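Local atomic coordinates of sialidase B (PDB entry 4XHB), a protein that cleaves terminal sialic acid residues from oligosaccharides, glycoproteins and glycolipids, as an exo-sialidase of glycosyl hydrolase family 33. Residues 452-457 / 501-506; 208-213 / 290-295; 316-321 / 414-419; 4-9 / 167-172. The protein carries 1 engineered substitution. All blocks are in the same frame, centred on the assembly; numbering follows the deposited sequence. Where two conformers were deposited one is given.

Contact 1. Residues 452-457 / 501-506. With 17Y ((1R,2S)-cyclopentane-1,2-diol), chain B.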
loop_
_atom_site.group_PDB
_atom_site.type_symbol
_atom_site.label_atom_id
_atom_site.label_comp_id
_atom_site.label_asym_id
_atom_site.label_seq_id
_atom_site.Cartn_x
_atom_site.Cartn_y
_atom_site.Cartn_z
ATOM N N LEU A 452 3.997 -15.878 -0.213
ATOM C CA LEU A 452 5.247 -15.131 -0.131
ATOM C C LEU A 452 5.208 -14.071 0.952
ATOM O O LEU A 452 4.205 -13.378 1.101
ATOM C CB LEU A 452 5.550 -14.462 -1.474
ATOM C CG LEU A 452 6.958 -13.887 -1.592
ATOM C CD1 LEU A 452 7.980 -14.992 -1.605
ATOM C CD2 LEU A 452 7.034 -13.067 -2.860
ATOM N N CYS A 453 6.300 -13.935 1.708
ATOM C CA CYS A 453 6.412 -12.833 2.661
ATOM C C CYS A 453 6.875 -11.602 1.902
ATOM O O CYS A 453 7.938 -11.617 1.296
ATOM C CB CYS A 453 7.409 -13.158 3.765
ATOM S SG CYS A 453 6.948 -14.627 4.728
ATOM N N PRO A 454 6.071 -10.533 1.919
ATOM C CA PRO A 454 6.478 -9.381 1.106
ATOM C C PRO A 454 7.654 -8.626 1.698
ATOM O O PRO A 454 7.801 -8.577 2.920
ATOM C CB PRO A 454 5.233 -8.490 1.095
ATOM C CG PRO A 454 4.392 -8.935 2.243
ATOM C CD PRO A 454 4.723 -10.382 2.503
ATOM N N GLY A 455 8.472 -8.039 0.829
ATOM C CA GLY A 455 9.578 -7.212 1.271
ATOM C C GLY A 455 10.869 -7.613 0.599
ATOM O O GLY A 455 11.010 -7.488 -0.623
ATOM N N GLN A 456 11.829 -8.077 1.392
ATOM C CA GLN A 456 13.120 -8.480 0.839
ATOM C C GLN A 456 13.337 -9.982 1.007
ATOM O O GLN A 456 12.889 -10.569 1.985
ATOM C CB GLN A 456 14.270 -7.769 1.558
ATOM C CG GLN A 456 14.128 -6.256 1.728
ATOM C CD GLN A 456 15.391 -5.628 2.309
ATOM O OE1 GLN A 456 16.187 -6.294 2.992
ATOM N NE2 GLN A 456 15.582 -4.348 2.045
ATOM N N GLY A 457 14.053 -10.590 0.064
ATOM C CA GLY A 457 14.629 -11.908 0.294
ATOM C C GLY A 457 15.950 -11.642 0.997
ATOM O O GLY A 457 16.297 -10.480 1.191
ATOM N N THR A 501 -1.294 -15.196 9.376
ATOM C CA THR A 501 -0.654 -14.491 8.280
ATOM C C THR A 501 0.755 -14.179 8.785
ATOM O O THR A 501 1.020 -13.088 9.282
ATOM C CB THR A 501 -1.429 -13.197 7.967
ATOM O OG1 THR A 501 -2.787 -13.538 7.681
ATOM C CG2 THR A 501 -0.843 -12.475 6.776
ATOM N N ALA A 502 1.646 -15.163 8.699
ATOM C CA ALA A 502 2.928 -15.073 9.384
ATOM C C ALA A 502 4.001 -14.439 8.505
ATOM O O ALA A 502 5.022 -15.064 8.220
ATOM C CB ALA A 502 3.382 -16.463 9.861
ATOM N N GLU A 503 3.762 -13.201 8.084
ATOM C CA GLU A 503 4.709 -12.472 7.239
ATOM C C GLU A 503 6.017 -12.274 7.976
ATOM O O GLU A 503 6.039 -11.721 9.079
ATOM C CB GLU A 503 4.108 -11.134 6.800
ATOM C CG GLU A 503 2.806 -11.334 6.003
ATOM C CD GLU A 503 1.891 -10.126 5.990
ATOM O OE1 GLU A 503 1.172 -9.936 4.976
ATOM O OE2 GLU A 503 1.873 -9.377 6.986
ATOM N N ALA A 504 7.105 -12.723 7.352
ATOM C CA ALA A 504 8.396 -12.821 8.023
ATOM C C ALA A 504 9.459 -12.107 7.209
ATOM O O ALA A 504 9.453 -12.207 5.989
ATOM C CB ALA A 504 8.783 -14.288 8.169
ATOM N N GLN A 505 10.374 -11.415 7.887
ATOM C CA GLN A 505 11.510 -10.773 7.235
ATOM C C GLN A 505 12.785 -11.117 8.014
ATOM O O GLN A 505 12.745 -11.262 9.235
ATOM C CB GLN A 505 11.301 -9.254 7.150
ATOM C CG GLN A 505 10.230 -8.861 6.110
ATOM C CD GLN A 505 10.735 -9.034 4.688
ATOM O OE1 GLN A 505 11.310 -8.106 4.115
ATOM N NE2 GLN A 505 10.541 -10.231 4.118
ATOM N N MET A 506 13.905 -11.238 7.304
ATOM C CA MET A 506 15.131 -11.797 7.882
ATOM C C MET A 506 16.292 -10.806 7.947
ATOM O O MET A 506 16.418 -9.916 7.099
ATOM C CB MET A 506 15.585 -13.009 7.055
ATOM C CG MET A 506 14.532 -14.107 6.911
ATOM S SD MET A 506 14.905 -15.271 5.574
ATOM C CE MET A 506 14.402 -14.312 4.142
HETATM O OAA 17Y B . 18.718 -3.588 0.978
HETATM C CAF 17Y B . 19.703 -4.564 0.988
HETATM C CAD 17Y B . 20.956 -3.995 1.407
HETATM C CAC 17Y B . 21.675 -5.058 2.173
HETATM C CAE 17Y B . 20.690 -6.162 2.415
HETATM C CAG 17Y B . 19.363 -5.545 2.134
HETATM O OAB 17Y B . 18.759 -4.905 3.154
HETATM O O HOH W 1 14.227 -10.490 4.615
#

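Contact 2. Residues 208-213 / 290-295. With 17Y ((1R,2S)-cyclopentane-1,2-diol), chain B.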
loop_
_atom_site.group_PDB
_atom_site.type_symbol
_atom_site.label_atom_id
_atom_site.label_comp_id
_atom_site.label_asym_id
_atom_site.label_seq_id
_atom_site.Cartn_x
_atom_site.Cartn_y
_atom_site.Cartn_z
ATOM N N ILE A 208 1.492 -2.738 -0.160
ATOM C CA ILE A 208 2.571 -3.726 -0.035
ATOM C C ILE A 208 3.897 -3.264 -0.671
ATOM O O ILE A 208 4.386 -3.875 -1.627
ATOM C CB ILE A 208 2.172 -5.101 -0.615
ATOM C CG1 ILE A 208 0.670 -5.386 -0.433
ATOM C CG2 ILE A 208 2.980 -6.185 0.054
ATOM C CD1 ILE A 208 0.187 -5.421 1.030
ATOM N N PRO A 209 4.479 -2.182 -0.133
ATOM C CA PRO A 209 5.743 -1.638 -0.646
ATOM C C PRO A 209 6.944 -2.526 -0.318
ATOM O O PRO A 209 6.930 -3.230 0.697
ATOM C CB PRO A 209 5.873 -0.307 0.108
ATOM C CG PRO A 209 5.129 -0.531 1.403
ATOM C CD PRO A 209 3.958 -1.403 1.007
ATOM N N THR A 210 7.969 -2.494 -1.174
ATOM C CA THR A 210 9.249 -3.133 -0.867
ATOM C C THR A 210 10.378 -2.161 -1.222
ATOM O O THR A 210 10.178 -1.244 -2.020
ATOM C CB THR A 210 9.471 -4.436 -1.652
ATOM O OG1 THR A 210 9.836 -4.133 -3.006
ATOM C CG2 THR A 210 8.204 -5.331 -1.634
ATOM N N LEU A 211 11.551 -2.369 -0.622
ATOM C CA LEU A 211 12.750 -1.596 -0.966
ATOM C C LEU A 211 13.953 -2.515 -0.857
ATOM O O LEU A 211 13.997 -3.376 0.021
ATOM C CB LEU A 211 12.959 -0.413 -0.012
ATOM C CG LEU A 211 12.089 0.845 -0.115
ATOM C CD1 LEU A 211 12.321 1.745 1.096
ATOM C CD2 LEU A 211 12.383 1.620 -1.402
ATOM N N TYR A 212 14.934 -2.320 -1.733
ATOM C CA TYR A 212 16.148 -3.126 -1.699
ATOM C C TYR A 212 17.285 -2.330 -2.334
ATOM O O TYR A 212 17.145 -1.830 -3.447
ATOM C CB TYR A 212 15.948 -4.452 -2.453
ATOM C CG TYR A 212 16.988 -5.511 -2.108
ATOM C CD1 TYR A 212 18.276 -5.444 -2.628
ATOM C CD2 TYR A 212 16.682 -6.566 -1.248
ATOM C CE1 TYR A 212 19.235 -6.403 -2.308
ATOM C CE2 TYR A 212 17.630 -7.538 -0.927
ATOM C CZ TYR A 212 18.905 -7.450 -1.455
ATOM O OH TYR A 212 19.859 -8.400 -1.129
ATOM N N THR A 213 18.401 -2.208 -1.618
ATOM C CA THR A 213 19.557 -1.474 -2.135
ATOM C C THR A 213 20.474 -2.411 -2.911
ATOM O O THR A 213 20.978 -3.392 -2.365
ATOM C CB THR A 213 20.340 -0.799 -0.994
ATOM O OG1 THR A 213 19.443 0.033 -0.249
ATOM C CG2 THR A 213 21.497 0.072 -1.547
ATOM N N SER A 290 4.886 -8.913 -3.327
ATOM C CA SER A 290 6.178 -9.152 -3.965
ATOM C C SER A 290 7.333 -9.070 -2.984
ATOM O O SER A 290 7.208 -8.519 -1.888
ATOM C CB SER A 290 6.397 -8.167 -5.124
ATOM O OG SER A 290 6.388 -6.825 -4.647
ATOM N N SER A 291 8.472 -9.617 -3.399
ATOM C CA SER A 291 9.668 -9.626 -2.569
ATOM C C SER A 291 10.852 -9.636 -3.518
ATOM O O SER A 291 10.808 -10.290 -4.556
ATOM C CB SER A 291 9.694 -10.874 -1.688
ATOM O OG SER A 291 10.733 -10.795 -0.724
ATOM N N ILE A 292 11.909 -8.926 -3.149
ATOM C CA ILE A 292 13.054 -8.819 -4.034
ATOM C C ILE A 292 14.364 -9.149 -3.333
ATOM O O ILE A 292 14.510 -8.980 -2.122
ATOM C CB ILE A 292 13.114 -7.432 -4.706
ATOM C CG1 ILE A 292 12.966 -6.316 -3.674
ATOM C CG2 ILE A 292 11.976 -7.295 -5.707
ATOM C CD1 ILE A 292 12.742 -4.948 -4.312
ATOM N N VAL A 293 15.302 -9.679 -4.106
ATOM C CA VAL A 293 16.657 -9.915 -3.607
ATOM C C VAL A 293 17.644 -9.712 -4.760
ATOM O O VAL A 293 17.276 -9.810 -5.931
ATOM C CB VAL A 293 16.817 -11.338 -3.028
ATOM C CG1 VAL A 293 17.047 -12.344 -4.154
ATOM C CG2 VAL A 293 17.980 -11.375 -2.016
ATOM N N GLU A 294 18.895 -9.419 -4.435
ATOM C CA GLU A 294 19.930 -9.385 -5.465
ATOM C C GLU A 294 20.931 -10.521 -5.276
ATOM O O GLU A 294 21.395 -10.779 -4.159
ATOM C CB GLU A 294 20.646 -8.032 -5.485
ATOM C CG GLU A 294 21.716 -7.933 -6.584
ATOM C CD GLU A 294 22.387 -6.578 -6.625
ATOM O OE1 GLU A 294 22.882 -6.128 -5.572
ATOM O OE2 GLU A 294 22.393 -5.956 -7.712
ATOM N N ASP A 295 21.257 -11.197 -6.377
ATOM C CA ASP A 295 22.223 -12.289 -6.370
ATOM C C ASP A 295 23.609 -11.745 -6.710
ATOM O O ASP A 295 23.832 -11.272 -7.825
ATOM C CB ASP A 295 21.815 -13.345 -7.407
ATOM C CG ASP A 295 22.766 -14.536 -7.440
ATOM O OD1 ASP A 295 23.001 -15.143 -6.375
ATOM O OD2 ASP A 295 23.285 -14.864 -8.527
HETATM O OAA 17Y B . 18.718 -3.588 0.978
HETATM C CAF 17Y B . 19.703 -4.564 0.988
HETATM C CAD 17Y B . 20.956 -3.995 1.407
HETATM C CAC 17Y B . 21.675 -5.058 2.173
HETATM C CAE 17Y B . 20.690 -6.162 2.415
HETATM C CAG 17Y B . 19.363 -5.545 2.134
HETATM O OAB 17Y B . 18.759 -4.905 3.154
HETATM O O HOH W 2 4.104 -6.071 -3.505
#

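Contact 3. Residues 316-321 / 414-419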
loop_
_atom_site.group_PDB
_atom_site.type_symbol
_atom_site.label_atom_id
_atom_site.label_comp_id
_atom_site.label_asym_id
_atom_site.label_seq_id
_atom_site.Cartn_x
_atom_site.Cartn_y
_atom_site.Cartn_z
ATOM N N ASN A 316 -10.953 -17.908 -1.459
ATOM C CA ASN A 316 -11.601 -18.951 -2.248
ATOM C C ASN A 316 -10.638 -19.875 -3.001
ATOM O O ASN A 316 -11.066 -20.660 -3.848
ATOM C CB ASN A 316 -12.637 -18.349 -3.206
ATOM C CG ASN A 316 -12.013 -17.436 -4.256
ATOM O OD1 ASN A 316 -10.832 -17.088 -4.177
ATOM N ND2 ASN A 316 -12.814 -17.034 -5.239
ATOM N N ALA A 317 -9.348 -19.789 -2.690
ATOM C CA ALA A 317 -8.348 -20.651 -3.325
ATOM C C ALA A 317 -8.500 -22.109 -2.873
ATOM O O ALA A 317 -8.774 -22.378 -1.699
ATOM C CB ALA A 317 -6.942 -20.144 -3.024
ATOM N N ASN A 318 -8.323 -23.047 -3.801
ATOM C CA ASN A 318 -8.400 -24.467 -3.468
ATOM C C ASN A 318 -7.277 -24.849 -2.513
ATOM O O ASN A 318 -6.105 -24.885 -2.898
ATOM C CB ASN A 318 -8.349 -25.338 -4.732
ATOM C CG ASN A 318 -8.633 -26.822 -4.443
ATOM O OD1 ASN A 318 -8.446 -27.306 -3.321
ATOM N ND2 ASN A 318 -9.089 -27.544 -5.466
ATOM N N LYS A 319 -7.643 -25.156 -1.272
ATOM C CA LYS A 319 -6.654 -25.400 -0.223
ATOM C C LYS A 319 -6.011 -26.794 -0.281
ATOM O O LYS A 319 -4.971 -27.025 0.335
ATOM C CB LYS A 319 -7.277 -25.168 1.162
ATOM C CG LYS A 319 -7.924 -23.799 1.332
ATOM C CD LYS A 319 -6.925 -22.688 1.035
ATOM C CE LYS A 319 -7.574 -21.300 1.081
ATOM N NZ LYS A 319 -6.524 -20.257 0.970
ATOM N N ALA A 320 -6.620 -27.713 -1.023
ATOM C CA ALA A 320 -6.140 -29.098 -1.045
ATOM C C ALA A 320 -5.530 -29.523 -2.384
ATOM O O ALA A 320 -5.493 -30.713 -2.701
ATOM C CB ALA A 320 -7.263 -30.052 -0.651
ATOM N N ASP A 321 -5.043 -28.559 -3.162
ATOM C CA ASP A 321 -4.512 -28.852 -4.493
ATOM C C ASP A 321 -3.396 -27.869 -4.829
ATOM O O ASP A 321 -3.600 -26.660 -4.744
ATOM C CB ASP A 321 -5.640 -28.742 -5.523
ATOM C CG ASP A 321 -5.298 -29.386 -6.858
ATOM O OD1 ASP A 321 -4.102 -29.437 -7.238
ATOM O OD2 ASP A 321 -6.243 -29.826 -7.545
ATOM N N LYS A 414 -7.553 -23.870 -18.459
ATOM C CA LYS A 414 -7.433 -23.104 -17.221
ATOM C C LYS A 414 -6.634 -23.843 -16.167
ATOM O O LYS A 414 -6.761 -25.059 -16.018
ATOM C CB LYS A 414 -8.821 -22.815 -16.647
ATOM C CG LYS A 414 -9.684 -21.895 -17.475
ATOM C CD LYS A 414 -10.908 -21.518 -16.650
ATOM C CE LYS A 414 -11.935 -20.822 -17.463
ATOM N NZ LYS A 414 -12.829 -20.046 -16.552
ATOM N N VAL A 415 -5.835 -23.102 -15.406
ATOM C CA VAL A 415 -5.117 -23.695 -14.292
ATOM C C VAL A 415 -6.051 -23.933 -13.116
ATOM O O VAL A 415 -7.185 -23.431 -13.082
ATOM C CB VAL A 415 -3.936 -22.793 -13.831
ATOM C CG1 VAL A 415 -2.969 -22.563 -14.979
ATOM C CG2 VAL A 415 -4.464 -21.467 -13.324
ATOM N N THR A 416 -5.570 -24.701 -12.142
ATOM C CA THR A 416 -6.326 -24.968 -10.926
ATOM C C THR A 416 -6.536 -23.641 -10.194
ATOM O O THR A 416 -5.600 -22.851 -10.067
ATOM C CB THR A 416 -5.551 -25.933 -10.019
ATOM O OG1 THR A 416 -5.332 -27.169 -10.718
ATOM C CG2 THR A 416 -6.307 -26.201 -8.718
ATOM N N PRO A 417 -7.767 -23.381 -9.728
ATOM C CA PRO A 417 -8.024 -22.105 -9.048
ATOM C C PRO A 417 -7.463 -22.113 -7.626
ATOM O O PRO A 417 -8.190 -22.313 -6.650
ATOM C CB PRO A 417 -9.557 -22.010 -9.047
ATOM C CG PRO A 417 -10.016 -23.445 -9.034
ATOM C CD PRO A 417 -8.988 -24.199 -9.866
ATOM N N THR A 418 -6.152 -21.914 -7.523
ATOM C CA THR A 418 -5.469 -21.885 -6.240
ATOM C C THR A 418 -4.344 -20.862 -6.342
ATOM O O THR A 418 -4.148 -20.289 -7.401
ATOM C CB THR A 418 -4.911 -23.270 -5.858
ATOM O OG1 THR A 418 -4.453 -23.248 -4.502
ATOM C CG2 THR A 418 -3.752 -23.683 -6.776
ATOM N N ASN A 419 -3.610 -20.633 -5.261
ATOM C CA ASN A 419 -2.509 -19.655 -5.291
ATOM C C ASN A 419 -1.176 -20.290 -5.665
ATOM O O ASN A 419 -0.890 -21.419 -5.256
ATOM C CB ASN A 419 -2.366 -19.000 -3.927
ATOM C CG ASN A 419 -2.133 -20.023 -2.830
ATOM O OD1 ASN A 419 -2.993 -20.865 -2.566
ATOM N ND2 ASN A 419 -0.951 -19.989 -2.220
HETATM O O HOH W 3 -10.870 -22.353 -5.757
HETATM O O HOH W 4 -6.750 -29.514 -9.884
#

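Contact 4. Residues 4-9 / 167-172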
loop_
_atom_site.group_PDB
_atom_site.type_symbol
_atom_site.label_atom_id
_atom_site.label_comp_id
_atom_site.label_asym_id
_atom_site.label_seq_id
_atom_site.Cartn_x
_atom_site.Cartn_y
_atom_site.Cartn_z
ATOM N N ILE A 4 -8.543 37.764 -1.358
ATOM C CA ILE A 4 -9.399 38.761 -0.727
ATOM C C ILE A 4 -9.058 38.912 0.749
ATOM O O ILE A 4 -9.374 39.927 1.371
ATOM C CB ILE A 4 -10.888 38.379 -0.842
ATOM C CG1 ILE A 4 -11.187 37.124 -0.013
ATOM C CG2 ILE A 4 -11.250 38.158 -2.280
ATOM C CD1 ILE A 4 -12.641 36.688 -0.015
ATOM N N PHE A 5 -8.423 37.889 1.308
ATOM C CA PHE A 5 -8.036 37.892 2.709
ATOM C C PHE A 5 -6.818 37.011 2.889
ATOM O O PHE A 5 -6.733 35.932 2.301
ATOM C CB PHE A 5 -9.164 37.382 3.612
ATOM C CG PHE A 5 -8.706 37.071 5.014
ATOM C CD1 PHE A 5 -8.547 38.084 5.948
ATOM C CD2 PHE A 5 -8.401 35.770 5.388
ATOM C CE1 PHE A 5 -8.106 37.802 7.229
ATOM C CE2 PHE A 5 -7.956 35.486 6.669
ATOM C CZ PHE A 5 -7.810 36.499 7.589
ATOM N N GLN A 6 -5.877 37.475 3.700
ATOM C CA GLN A 6 -4.683 36.695 3.996
ATOM C C GLN A 6 -4.165 37.062 5.376
ATOM O O GLN A 6 -4.032 38.240 5.713
ATOM C CB GLN A 6 -3.610 36.929 2.936
ATOM C CG GLN A 6 -2.451 35.934 2.976
ATOM C CD GLN A 6 -1.545 36.055 1.762
ATOM O OE1 GLN A 6 -1.041 37.137 1.457
ATOM N NE2 GLN A 6 -1.351 34.949 1.052
ATOM N N GLY A 7 -3.900 36.044 6.186
ATOM C CA GLY A 7 -3.417 36.254 7.538
ATOM C C GLY A 7 -2.557 35.084 7.957
ATOM O O GLY A 7 -2.547 34.049 7.287
ATOM N N GLY A 8 -1.834 35.225 9.059
ATOM C CA GLY A 8 -0.959 34.146 9.472
ATOM C C GLY A 8 -0.454 34.244 10.888
ATOM O O GLY A 8 -0.841 35.149 11.626
ATOM N N SER A 9 0.415 33.303 11.251
ATOM C CA SER A 9 0.944 33.177 12.607
ATOM C C SER A 9 -0.158 33.082 13.661
ATOM O O SER A 9 -0.036 33.658 14.739
ATOM C CB SER A 9 1.881 34.348 12.940
ATOM O OG SER A 9 2.767 34.629 11.867
ATOM N N ILE A 167 -2.050 27.922 12.626
ATOM C CA ILE A 167 -2.243 28.210 11.214
ATOM C C ILE A 167 -1.208 29.234 10.783
ATOM O O ILE A 167 -1.312 30.416 11.128
ATOM C CB ILE A 167 -3.654 28.751 10.941
ATOM C CG1 ILE A 167 -4.688 27.645 11.190
ATOM C CG2 ILE A 167 -3.759 29.277 9.520
ATOM C CD1 ILE A 167 -6.125 28.131 11.162
ATOM N N ASP A 168 -0.207 28.780 10.039
ATOM C CA ASP A 168 0.913 29.643 9.689
ATOM C C ASP A 168 0.476 30.666 8.649
ATOM O O ASP A 168 0.952 31.800 8.629
ATOM C CB ASP A 168 2.107 28.817 9.192
ATOM C CG ASP A 168 2.604 27.825 10.241
ATOM O OD1 ASP A 168 2.360 28.053 11.447
ATOM O OD2 ASP A 168 3.228 26.813 9.857
ATOM N N GLU A 169 -0.457 30.259 7.797
ATOM C CA GLU A 169 -0.954 31.142 6.755
ATOM C C GLU A 169 -2.314 30.671 6.280
ATOM O O GLU A 169 -2.533 29.476 6.097
ATOM C CB GLU A 169 0.011 31.156 5.577
ATOM C CG GLU A 169 -0.283 32.251 4.565
ATOM C CD GLU A 169 0.625 32.172 3.349
ATOM O OE1 GLU A 169 1.463 33.086 3.178
ATOM O OE2 GLU A 169 0.495 31.200 2.569
ATOM N N ILE A 170 -3.235 31.608 6.092
ATOM C CA ILE A 170 -4.522 31.266 5.509
ATOM C C ILE A 170 -4.890 32.327 4.480
ATOM O O ILE A 170 -4.739 33.524 4.731
ATOM C CB ILE A 170 -5.629 31.082 6.579
ATOM C CG1 ILE A 170 -6.971 30.772 5.907
ATOM C CG2 ILE A 170 -5.732 32.306 7.488
ATOM C CD1 ILE A 170 -8.054 30.345 6.871
ATOM N N SER A 171 -5.320 31.877 3.306
ATOM C CA SER A 171 -5.690 32.780 2.223
ATOM C C SER A 171 -7.052 32.389 1.671
ATOM O O SER A 171 -7.358 31.205 1.545
ATOM C CB SER A 171 -4.662 32.712 1.101
ATOM O OG SER A 171 -3.372 33.076 1.568
ATOM N N LEU A 172 -7.863 33.385 1.333
ATOM C CA LEU A 172 -9.150 33.121 0.704
ATOM C C LEU A 172 -9.260 33.860 -0.620
ATOM O O LEU A 172 -8.850 35.010 -0.727
ATOM C CB LEU A 172 -10.313 33.495 1.632
ATOM C CG LEU A 172 -10.754 32.344 2.547
ATOM C CD1 LEU A 172 -10.124 32.462 3.927
ATOM C CD2 LEU A 172 -12.268 32.258 2.639
#

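Contact 1. Residues 452-457 / 501-506
In the core of the six-bladed sialidase propeller, beside the active site, strand 451-459, bearing Gln456, meets the chain that carries Glu503, a predicted active-site residue. Gln505 does most of the joining. Its chain folds back at chi2 (-73°), which lays the terminal amide along the backbone of 454-457. There OE1 accepts Gln456 N at 2.8 Å, in the carbonyl plane on a lone pair and almost straight at 174°, while NE2 donates to Gln456 O at 3.2 Å. NE2 also reaches back to the carbonyl of its neighbour, Ala504 O, so three bonds fix the rotation of the amide. Gly455 CA passes 3.4 Å from Gln505 OE1. One residue before Pro454, Cys453 SG accepts the backbone N-H of Ala504 at 3.2 Å and rests against Ala504 CB. Pro454 CD touches Glu503 CG at 4.1 Å, next to the carboxylate, whose oxygens are held by Tyr615 and Arg519. The Gln456 amide, turned 77° from that of Gln505, donates through NE2 to Leu211 O and accepts the cyclopentanediol hydroxyl OAB at OE1 (2.9 Å). The glutamate-tyrosine-arginine cluster beside this junction is characteristic of sialidase active sites.

Contact 2. Residues 208-213 / 290-295
Two neighbouring blades of the sialidase propeller meet where Tyr212 of 208-213 lies across strand 286-294, next to a bound cyclopentane-1,2-diol. The phenol ring is sandwiched. Val293 CA forms a CH-pi contact with one face of Tyr212, 4.1 Å from the ring centroid and toward its rim, whereas the ligand atom CAF sits over the centre of the opposite face, 3.7 Å above the plane. Tyr212 CG stands opposite the backbone N (chi1 -162°), which swings the ring over the strand past Ile292 toward Glu294; CE1 packs on Glu294 CB at 3.8 Å and OH reaches Val293 CG2. The ligand is further fixed by Thr213 N, which donates to its OAA at 3.0 Å and 173°. In one of its two conformers Ile292 packs CG1 against Tyr212 CB at 3.7 Å. Toward Ile208 and Ser290, Thr210 CG2 comes within 3.3 Å of Ser290 O. Thr210 OG1 and Ser290 OG both bond to Ser222 OG, and a water accepting from Ser290 N donates to Ile208 O. No direct hydrogen bond joins the two segments: 208-213 bonds through its backbone to strand 219-226, while 290-294 lies between strands 301-308 and 451-459 in its own sheet.

Contact 3. Residues 316-321 / 414-419
An Asx turn at Asn318, within a type I beta turn running to Asp321, docks on the inverse gamma turn centred at Pro417. The loop leading into the sheet of strand 324-326 thus meets the loop that leaves the same sheet after strand 413-414, just ahead of propeller strand 420-426. The tight part surrounds Thr418. Its OG1, placed opposite the backbone N by chi1 of -170°, points into the turn and donates to Asn318 O at 2.8 Å, tilted 29° from that carbonyl's plane. One residue earlier, Pro417 O accepts Asn318 N at 2.9 Å. Ala317 CB packs beside them, 3.9 Å from Thr418 CA and close to Asn419 OD1, whose hydrogen bond comes from Asn448 ND2. Asn419 N is buried here without a polar partner. Toward the outer side the contact loosens and water takes part: one molecule donates to both Asn316 O and Pro417 O. The carboxylate of Asp321 packs on the methyl of Thr416, OD2 lying 3.8 Å from CG2, while Asp321 O lies against Thr418 CG2; Asp321 OD1 is engaged by Gly323 N. The turn itself is braced from within by Asn318 OD1, which accepts Ala320 N at 3.0 Å with an N-H...O angle of 153°.

Contact 4. Residues 4-9 / 167-172
Strands 5-9 and 169-172 form an antiparallel ladder in the N-terminal domain, a concanavalin-like beta-sandwich, their axes approaching to 4.6 Å with 172° between their directions. The innermost shell is backbone. Gly7 and Ile170 are a hydrogen-bonded pair, Gly7 N giving to Ile170 O at 3.0 Å and Ile170 N to Gly7 O at 2.8 Å. Leu172 N donates to Phe5 O, and Ile4 N to Leu172 O, so Ile4 and Phe5 both face Leu172 in a classic beta bulge. In the non-hydrogen-bonded pairs the strands draw closer, and Gln6 CA makes a CA-H...O contact with Ile170 O at 3.3 Å.

The next shell is made of side chains, which differ between the two faces. On the buried face the Phe5 ring meets Ile170 CG2 through CE2 and Leu172 CD1 through CD2, both at 4.0 Å, while Gly7 N lies over one face of the ring, toward its rim. On the other face Gln6, its chain extended, runs across to Ser171, with its amide turned only 19° from the carboxylate plane of Glu169.

Further out, Phe5 is covered by Leu22 and Leu23 of helix 20-23, and Leu172 by Leu23 and Val34. Strand 32-39 flanks 166-173 on its far side; Asp168 and Glu169 both face Lys37 there in a second classic bulge, where the chain turns a corner. Near that corner Ser9 N donates to Asp168 O at 3.1 Å. At the exposed face, Gln6 NE2 donates to Ser171 OG at 2.8 Å, an oxygen 19° out of the amide plane.

Contacts 1 and 2 form one continuous unit, with centres about 10 Å apart: strands 451-459 and 286-294 are neighbours in a sheet, Gly457 N lies 2.8 Å from Ile292 O, and both contacts grip the same cyclopentanediol, which Thr619 also bonds. Contact 1 reaches the catalytic centre through Glu503, a predicted active-site residue, whose side chain is about 2 Å from that of Tyr615, the probable nucleophile; in contact 2, the side chains of Thr210 and Tyr615 are about 8 Å apart. Contact 3 lies about 22 Å from contact 1 between centres, yet the side chain of Asn316 is about 10 Å from that of Asp232, the probable proton acceptor. Contact 4, about 47 Å from contact 1 between centres, belongs to the separate N-terminal domain.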